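Local coordinates for DUF1116 domain-containing protein (Enterococcus faecalis, PDB 3CLQ) that is of unknown function but belongs to the AllG family and may be related to a subunit of oxamate carbamoyltransferase, at residues N354-I357 with D361-G364; E16-I21 with I347-N352; R177-Q182 with P235-A240. One frame throughout, in Å; residues are numbered along the deposited sequence.

Contacts 1 and 2 share a three-stranded antiparallel sheet: contact 1 pairs strand 356-357 with the central strand 363-369, while contact 2 sets helix 6-23 against the outer strand 348-352. Contact 3 is a buried helix pair, its centre about 11 Å from the chain centre; contacts 1 and 2, farther out with centres at about 22 Å and 19 Å, are partly buried. Chemistry follows place: backbone hydrogen bonds in the hairpin, sparse methyl and methylene touches in contact 2, an indole with apolar side chains in contact 3. Glu351 joins contacts 1 and 2 through Gly364 N; Val355 meets Leu180 between contacts 1 and 3.

Contact 1: N354-I357 with D361-G364; sequences NVTI and DFMG
Backbone polar groups bring Ile357 and Met363 together. Ile357 N donates to Met363 O over 2.9 Å with an N-H...O angle of 158°. The return bond, from Phe362 N to Ile357 O at 3.0 Å, is weak and bent to 126°. CA-H...O contacts supplement these bonds: Thr356 CA lies 3.2 Å from Met363 O, and Gly364 CA lies 3.4 Å from Val355 O. Met363 O thus receives a hydrogen bond from Ile357 N and a C-H approach from Thr356 CA.

Apolar contact is made on the face that carries Ile357 and Met363. Their side chains run side by side in the same direction, and Ile357 CD1 meets the terminal methyl CE of selenomethionine 363 at 3.7 Å. The selenomethionine chain is extended beyond CG, which brings CE level with the end of the isoleucine, alongside it.

The aromatic contact involves Thr356 and Phe362. Thr356 OG1 lies at the ring's edge, in its plane, 3.9 Å from CD1 of Phe362. With chi1 at 58°, OG1 sits between backbone N and the carbonyl carbon, while CG2 lies 3.8 Å from Phe362 O, about as near as CB. The hydroxyl has its hydrogen bond with His185 elsewhere, and Pro328 of the second subunit packs on Phe362.

Thr356 and Gly364 form a non-hydrogen-bonded antiparallel pair with CA atoms 4.2 Å apart. Gly364 N is bonded in turn to Glu351 OE1, and Val355 makes backbone bonds with Ile365. Together these features define a short beta hairpin, with strand 356-357 on the outer side of the antiparallel sheet and three residues linking the two segments.

Contact 2: E16-I21 with I347-N352; sequences EAVTRI and ITTKEN
Val18 presents its two methyl groups to two successive residues, Thr349 and Lys350. Its CA-CB bond points toward the strand segment, and those of Thr349 and Lys350 point back toward the helix. The axes of the facing side chains nevertheless run at a slant to one another, and only single carbon atoms come close. Val18 CG1 meets Thr349 CG2 at 4.0 Å, while Val18 CG2 meets the methylene CG of Lys350 at 4.2 Å. The torsions divide the work: at chi1 69°, Val18 CG1 sits between the backbone N and carbonyl carbon, leaving CG2 opposite the N.

Both neighbours can face the same valine because the backbone is irregular here. Thr349 and Lys350 lie opposite the single residue Thr367 of strand 363-369, a classic beta bulge in the antiparallel sheet, and the chain turns a corner at Thr349. Their backbones bond with Thr367, so the bulge gives one helix side chain two adjacent contacts on an edge strand.

The polar ends of these side chains are occupied elsewhere. Thr349 turns CG2 to Val18 while OG1 hydrogen-bonds Gly368 O. Lys350 passes its aliphatic part by Val18, bends at chi3 (71°), and carries NZ to a salt bridge with Glu15, one turn earlier on helix 6-23. The lysine therefore joins the same helix in two ways: by its methylene beside the valine and by its charge at Glu15. No hydrogen bond crosses between 16-21 and 347-352, and the 155 Å² buried between them comes chiefly from Val18, Lys350 and Thr349. Ile22, further along the helix, touches both Lys350 and Asn352.

Contact 3: R177-Q182 with P235-A240; sequences RLMLSQ and PTWMGA
Met179, built as selenomethionine, approaches the indole of Trp237 from the ring's edge. Its CB leaves helix 176-183 toward helix 234-247 and already stands 3.8 Å from Trp237 CH2. The next atom, CG, makes the nearest approach, 3.7 Å from the same CH2 and close to the ring plane; chi1 of -166°, placing CG opposite the backbone N, sends the chain along this border. SE follows at 4.0 Å from CH2. It lies 5.3 Å from the centroid of the six-membered ring and 80° off the ring normal, which identifies an edge-on Met-aromatic contact rather than one over the face. Rotation about CG-SE (chi3 -79°) bends the chain, and its end leads away from the tryptophan. Three consecutive atoms thus attend one corner of the indole, with the two side chains crossing at about a right angle.

Leu180 supplies the second touch: CB lies 4.1 Å from Trp237 CZ3, and CD1 comes obliquely to CE3 at 4.0 Å. The leucine and tryptophan side chains slide past one another in opposite senses. Along the ring border CH2 goes to Met179, and CZ3 and CE3 to Leu180. At the other end of the indole, NE1 makes a weak hydrogen bond to Ser233 OG.

No hydrogen bond links the two segments, and 182 Å² is buried between them, most of it on Trp237 and Leu180. Around this apolar join, helix 195-210 packs Leu200 and Ala204 on Met179, and Leu176 of helix 176-183 also touches Trp237. Two sheets border the pair: Val355, next to strand 356-357, packs on Leu180, and His116 of strand 114-120 of another sheet hydrogen-bonds Thr236 on helix 234-247.

Contact 1: N354-I357 with D361-G364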
loop_
_atom_site.group_PDB
_atom_site.type_symbol
_atom_site.label_atom_id
_atom_site.label_comp_id
_atom_site.label_asym_id
_atom_site.label_seq_id
_atom_site.Cartn_x
_atom_site.Cartn_y
_atom_site.Cartn_z
ATOM N N ASN B 354 12.928 -6.828 -12.218
ATOM C CA ASN B 354 12.164 -7.417 -11.131
ATOM C C ASN B 354 11.536 -6.385 -10.207
ATOM O O ASN B 354 10.782 -6.742 -9.304
ATOM C CB ASN B 354 13.091 -8.308 -10.300
ATOM C CG ASN B 354 13.582 -9.509 -11.075
ATOM O OD1 ASN B 354 12.788 -10.301 -11.541
ATOM N ND2 ASN B 354 14.901 -9.644 -11.226
ATOM N N VAL B 355 11.879 -5.117 -10.407
ATOM C CA VAL B 355 11.389 -4.023 -9.567
ATOM C C VAL B 355 11.165 -2.780 -10.434
ATOM O O VAL B 355 12.119 -2.170 -10.928
ATOM C CB VAL B 355 12.402 -3.685 -8.459
ATOM C CG1 VAL B 355 11.871 -2.599 -7.525
ATOM C CG2 VAL B 355 12.764 -4.920 -7.703
ATOM N N THR B 356 9.913 -2.400 -10.622
ATOM C CA THR B 356 9.602 -1.436 -11.645
ATOM C C THR B 356 8.751 -0.254 -11.145
ATOM O O THR B 356 8.096 -0.349 -10.117
ATOM C CB THR B 356 8.881 -2.158 -12.800
ATOM O OG1 THR B 356 7.705 -2.788 -12.295
ATOM C CG2 THR B 356 9.786 -3.245 -13.408
ATOM N N ILE B 357 8.751 0.852 -11.890
ATOM C CA ILE B 357 7.975 2.039 -11.530
ATOM C C ILE B 357 6.831 2.290 -12.492
ATOM O O ILE B 357 7.037 2.692 -13.636
ATOM C CB ILE B 357 8.843 3.286 -11.561
ATOM C CG1 ILE B 357 10.091 3.109 -10.673
ATOM C CG2 ILE B 357 8.031 4.499 -11.142
ATOM C CD1 ILE B 357 11.186 4.036 -11.072
ATOM N N ASP B 361 5.901 3.898 -17.193
ATOM C CA ASP B 361 5.630 2.745 -18.049
ATOM C C ASP B 361 6.337 1.476 -17.562
ATOM O O ASP B 361 6.761 0.647 -18.374
ATOM C CB ASP B 361 6.063 3.033 -19.493
ATOM C CG ASP B 361 5.280 4.176 -20.136
ATOM O OD1 ASP B 361 4.075 4.358 -19.806
ATOM O OD2 ASP B 361 5.874 4.878 -20.998
ATOM N N PHE B 362 6.477 1.331 -16.246
ATOM C CA PHE B 362 7.136 0.158 -15.671
ATOM C C PHE B 362 8.598 -0.014 -16.103
ATOM O O PHE B 362 9.010 -1.135 -16.425
ATOM C CB PHE B 362 6.341 -1.112 -16.009
ATOM C CG PHE B 362 4.940 -1.050 -15.552
ATOM C CD1 PHE B 362 4.579 -1.560 -14.303
ATOM C CD2 PHE B 362 3.973 -0.419 -16.335
ATOM C CE1 PHE B 362 3.272 -1.476 -13.868
ATOM C CE2 PHE B 362 2.656 -0.318 -15.906
ATOM C CZ PHE B 362 2.299 -0.837 -14.670
HETATM N N MSE B 363 9.378 1.068 -16.122
HETATM C CA MSE B 363 10.815 0.899 -16.291
HETATM C C MSE B 363 11.359 0.276 -15.016
HETATM O O MSE B 363 10.816 0.490 -13.943
HETATM C CB MSE B 363 11.536 2.211 -16.649
HETATM C CG MSE B 363 11.675 3.192 -15.519
HETATM SE SE MSE B 363 13.085 4.581 -15.702
HETATM C CE MSE B 363 13.434 4.918 -13.824
ATOM N N GLY B 364 12.398 -0.536 -15.140
ATOM C CA GLY B 364 13.040 -1.120 -13.977
ATOM C C GLY B 364 13.804 -0.023 -13.268
ATOM O O GLY B 364 14.323 0.901 -13.896
#

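Contact 2: E16-I21 with I347-N352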
loop_
_atom_site.group_PDB
_atom_site.type_symbol
_atom_site.label_atom_id
_atom_site.label_comp_id
_atom_site.label_asym_id
_atom_site.label_seq_id
_atom_site.Cartn_x
_atom_site.Cartn_y
_atom_site.Cartn_z
ATOM N N GLU B 16 28.563 -8.497 -14.852
ATOM C CA GLU B 16 28.571 -9.528 -13.817
ATOM C C GLU B 16 28.146 -8.936 -12.468
ATOM O O GLU B 16 27.292 -9.502 -11.777
ATOM C CB GLU B 16 29.943 -10.230 -13.757
ATOM C CG GLU B 16 30.153 -11.307 -12.657
ATOM C CD GLU B 16 29.021 -12.381 -12.554
ATOM O OE1 GLU B 16 28.188 -12.523 -13.489
ATOM O OE2 GLU B 16 28.960 -13.097 -11.517
ATOM N N ALA B 17 28.704 -7.787 -12.111
ATOM C CA ALA B 17 28.374 -7.162 -10.829
ATOM C C ALA B 17 26.905 -6.784 -10.720
ATOM O O ALA B 17 26.245 -7.132 -9.737
ATOM C CB ALA B 17 29.242 -5.954 -10.589
ATOM N N VAL B 18 26.382 -6.081 -11.723
ATOM C CA VAL B 18 24.978 -5.658 -11.698
ATOM C C VAL B 18 24.025 -6.841 -11.814
ATOM O O VAL B 18 22.886 -6.780 -11.330
ATOM C CB VAL B 18 24.639 -4.566 -12.764
ATOM C CG1 VAL B 18 24.698 -5.113 -14.175
ATOM C CG2 VAL B 18 23.258 -3.979 -12.501
ATOM N N THR B 19 24.489 -7.921 -12.438
ATOM C CA THR B 19 23.684 -9.130 -12.523
ATOM C C THR B 19 23.545 -9.760 -11.162
ATOM O O THR B 19 22.511 -10.339 -10.865
ATOM C CB THR B 19 24.239 -10.177 -13.510
ATOM O OG1 THR B 19 24.181 -9.652 -14.836
ATOM C CG2 THR B 19 23.380 -11.436 -13.489
ATOM N N ARG B 20 24.568 -9.661 -10.325
ATOM C CA ARG B 20 24.413 -10.193 -8.993
ATOM C C ARG B 20 23.362 -9.377 -8.256
ATOM O O ARG B 20 22.371 -9.917 -7.786
ATOM C CB ARG B 20 25.719 -10.227 -8.240
ATOM C CG ARG B 20 26.724 -11.188 -8.832
ATOM C CD ARG B 20 27.753 -11.544 -7.797
ATOM N NE ARG B 20 28.002 -12.976 -7.816
ATOM C CZ ARG B 20 28.280 -13.724 -6.749
ATOM N NH1 ARG B 20 28.345 -13.197 -5.530
ATOM N NH2 ARG B 20 28.493 -15.016 -6.916
ATOM N N ILE B 21 23.544 -8.073 -8.226
ATOM C CA ILE B 21 22.638 -7.180 -7.540
ATOM C C ILE B 21 21.198 -7.431 -7.950
ATOM O O ILE B 21 20.331 -7.662 -7.106
ATOM C CB ILE B 21 23.049 -5.737 -7.848
ATOM C CG1 ILE B 21 24.486 -5.509 -7.375
ATOM C CG2 ILE B 21 22.067 -4.712 -7.256
ATOM C CD1 ILE B 21 25.135 -4.230 -7.930
ATOM N N ILE B 347 23.624 7.332 -15.040
ATOM C CA ILE B 347 24.556 7.066 -13.968
ATOM C C ILE B 347 24.642 5.568 -13.661
ATOM O O ILE B 347 25.561 5.122 -12.977
ATOM C CB ILE B 347 24.059 7.758 -12.701
ATOM C CG1 ILE B 347 24.918 8.926 -12.329
ATOM C CG2 ILE B 347 24.175 6.864 -11.501
ATOM C CD1 ILE B 347 24.561 9.344 -10.907
ATOM N N THR B 348 23.682 4.795 -14.145
ATOM C CA THR B 348 23.542 3.420 -13.678
ATOM C C THR B 348 23.760 2.421 -14.799
ATOM O O THR B 348 23.727 2.787 -15.965
ATOM C CB THR B 348 22.159 3.206 -13.056
ATOM O OG1 THR B 348 21.153 3.760 -13.922
ATOM C CG2 THR B 348 22.085 3.882 -11.704
ATOM N N THR B 349 23.970 1.158 -14.456
ATOM C CA THR B 349 24.380 0.179 -15.468
ATOM C C THR B 349 23.231 -0.400 -16.323
ATOM O O THR B 349 23.371 -0.516 -17.550
ATOM C CB THR B 349 25.215 -0.953 -14.848
ATOM O OG1 THR B 349 26.221 -0.400 -13.981
ATOM C CG2 THR B 349 25.866 -1.778 -15.942
ATOM N N LYS B 350 22.124 -0.784 -15.681
ATOM C CA LYS B 350 20.899 -1.200 -16.400
ATOM C C LYS B 350 19.706 -1.191 -15.459
ATOM O O LYS B 350 19.888 -1.049 -14.258
ATOM C CB LYS B 350 21.036 -2.578 -17.072
ATOM C CG LYS B 350 21.156 -3.761 -16.113
ATOM C CD LYS B 350 21.081 -5.110 -16.846
ATOM C CE LYS B 350 22.343 -5.385 -17.665
ATOM N NZ LYS B 350 22.369 -6.799 -18.137
ATOM N N GLU B 351 18.497 -1.314 -16.013
ATOM C CA GLU B 351 17.248 -1.368 -15.222
ATOM C C GLU B 351 17.065 -2.740 -14.583
ATOM O O GLU B 351 17.276 -3.761 -15.216
ATOM C CB GLU B 351 16.010 -1.100 -16.095
ATOM C CG GLU B 351 16.077 0.131 -16.982
ATOM C CD GLU B 351 14.808 0.332 -17.836
ATOM O OE1 GLU B 351 13.793 -0.382 -17.623
ATOM O OE2 GLU B 351 14.831 1.213 -18.735
ATOM N N ASN B 352 16.657 -2.770 -13.324
ATOM C CA ASN B 352 16.249 -4.017 -12.702
ATOM C C ASN B 352 14.821 -4.394 -13.137
ATOM O O ASN B 352 13.861 -3.747 -12.729
ATOM C CB ASN B 352 16.305 -3.836 -11.194
ATOM C CG ASN B 352 15.949 -5.083 -10.457
ATOM O OD1 ASN B 352 15.489 -6.059 -11.057
ATOM N ND2 ASN B 352 16.160 -5.080 -9.148
#

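Contact 3: R177-Q182 with P235-A240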
loop_
_atom_site.group_PDB
_atom_site.type_symbol
_atom_site.label_atom_id
_atom_site.label_comp_id
_atom_site.label_asym_id
_atom_site.label_seq_id
_atom_site.Cartn_x
_atom_site.Cartn_y
_atom_site.Cartn_z
ATOM N N ARG B 177 12.494 -8.954 -1.760
ATOM C CA ARG B 177 12.478 -8.306 -3.059
ATOM C C ARG B 177 11.077 -8.317 -3.634
ATOM O O ARG B 177 10.676 -7.386 -4.298
ATOM C CB ARG B 177 13.457 -8.934 -4.039
ATOM C CG ARG B 177 13.664 -8.081 -5.267
ATOM C CD ARG B 177 14.480 -8.812 -6.302
ATOM N NE ARG B 177 13.742 -9.942 -6.864
ATOM C CZ ARG B 177 14.268 -10.848 -7.684
ATOM N NH1 ARG B 177 15.540 -10.770 -8.057
ATOM N NH2 ARG B 177 13.516 -11.831 -8.142
ATOM N N LEU B 178 10.326 -9.364 -3.374
ATOM C CA LEU B 178 8.935 -9.350 -3.785
ATOM C C LEU B 178 8.170 -8.227 -3.073
ATOM O O LEU B 178 7.463 -7.449 -3.715
ATOM C CB LEU B 178 8.267 -10.700 -3.522
ATOM C CG LEU B 178 6.775 -10.803 -3.889
ATOM C CD1 LEU B 178 6.510 -10.637 -5.387
ATOM C CD2 LEU B 178 6.191 -12.116 -3.371
HETATM N N MSE B 179 8.309 -8.138 -1.754
HETATM C CA MSE B 179 7.497 -7.189 -1.006
HETATM C C MSE B 179 7.853 -5.761 -1.406
HETATM O O MSE B 179 7.000 -4.891 -1.536
HETATM C CB MSE B 179 7.650 -7.403 0.494
HETATM C CG MSE B 179 6.608 -6.687 1.315
HETATM SE SE MSE B 179 6.600 -7.264 3.208
HETATM C CE MSE B 179 5.613 -8.956 3.025
ATOM N N LEU B 180 9.116 -5.549 -1.659
ATOM C CA LEU B 180 9.592 -4.274 -2.073
ATOM C C LEU B 180 9.060 -4.018 -3.450
ATOM O O LEU B 180 8.574 -2.977 -3.733
ATOM C CB LEU B 180 11.094 -4.311 -2.065
ATOM C CG LEU B 180 11.775 -3.053 -2.503
ATOM C CD1 LEU B 180 12.933 -2.832 -1.668
ATOM C CD2 LEU B 180 12.175 -3.174 -3.892
ATOM N N SER B 181 9.157 -5.007 -4.302
ATOM C CA SER B 181 8.427 -5.049 -5.570
ATOM C C SER B 181 7.051 -4.396 -5.471
ATOM O O SER B 181 6.729 -3.516 -6.246
ATOM C CB SER B 181 8.210 -6.515 -5.953
ATOM O OG SER B 181 8.588 -6.776 -7.295
ATOM N N GLN B 182 6.250 -4.858 -4.509
ATOM C CA GLN B 182 4.848 -4.464 -4.369
ATOM C C GLN B 182 4.690 -3.088 -3.728
ATOM O O GLN B 182 3.799 -2.315 -4.094
ATOM C CB GLN B 182 4.109 -5.496 -3.521
ATOM C CG GLN B 182 4.151 -6.885 -4.098
ATOM C CD GLN B 182 3.679 -7.912 -3.119
ATOM O OE1 GLN B 182 3.395 -7.576 -1.986
ATOM N NE2 GLN B 182 3.607 -9.184 -3.538
ATOM N N PRO B 235 14.082 0.039 8.113
ATOM C CA PRO B 235 15.288 -0.769 8.234
ATOM C C PRO B 235 15.272 -2.010 7.353
ATOM O O PRO B 235 16.309 -2.377 6.767
ATOM C CB PRO B 235 15.303 -1.146 9.721
ATOM C CG PRO B 235 14.682 0.053 10.363
ATOM C CD PRO B 235 13.523 0.377 9.430
ATOM N N THR B 236 14.106 -2.633 7.243
ATOM C CA THR B 236 13.980 -3.858 6.489
ATOM C C THR B 236 14.466 -3.657 5.053
ATOM O O THR B 236 15.176 -4.492 4.504
ATOM C CB THR B 236 12.529 -4.356 6.521
ATOM O OG1 THR B 236 12.018 -4.239 7.857
ATOM C CG2 THR B 236 12.431 -5.810 6.073
ATOM N N TRP B 237 14.125 -2.538 4.438
ATOM C CA TRP B 237 14.551 -2.349 3.064
ATOM C C TRP B 237 16.051 -2.053 2.957
ATOM O O TRP B 237 16.708 -2.452 2.003
ATOM C CB TRP B 237 13.700 -1.278 2.391
ATOM C CG TRP B 237 12.215 -1.482 2.639
ATOM C CD1 TRP B 237 11.309 -0.541 3.098
ATOM C CD2 TRP B 237 11.471 -2.697 2.470
ATOM N NE1 TRP B 237 10.050 -1.097 3.211
ATOM C CE2 TRP B 237 10.116 -2.418 2.833
ATOM C CE3 TRP B 237 11.802 -3.985 2.024
ATOM C CZ2 TRP B 237 9.101 -3.387 2.759
ATOM C CZ3 TRP B 237 10.809 -4.949 1.973
ATOM C CH2 TRP B 237 9.462 -4.643 2.341
HETATM N N MSE B 238 16.596 -1.387 3.956
HETATM C CA MSE B 238 18.028 -1.112 3.971
HETATM C C MSE B 238 18.748 -2.432 3.953
HETATM O O MSE B 238 19.727 -2.631 3.212
HETATM C CB MSE B 238 18.430 -0.288 5.205
HETATM C CG MSE B 238 17.909 1.143 5.138
HETATM SE SE MSE B 238 18.043 2.190 6.787
HETATM C CE MSE B 238 16.819 3.662 6.304
ATOM N N GLY B 239 18.217 -3.352 4.750
ATOM C CA GLY B 239 18.837 -4.656 4.933
ATOM C C GLY B 239 18.754 -5.464 3.661
ATOM O O GLY B 239 19.712 -6.165 3.301
ATOM N N ALA B 240 17.602 -5.354 2.993
ATOM C CA ALA B 240 17.394 -5.959 1.702
ATOM C C ALA B 240 18.442 -5.460 0.737
ATOM O O ALA B 240 19.176 -6.257 0.147
ATOM C CB ALA B 240 16.036 -5.599 1.188
#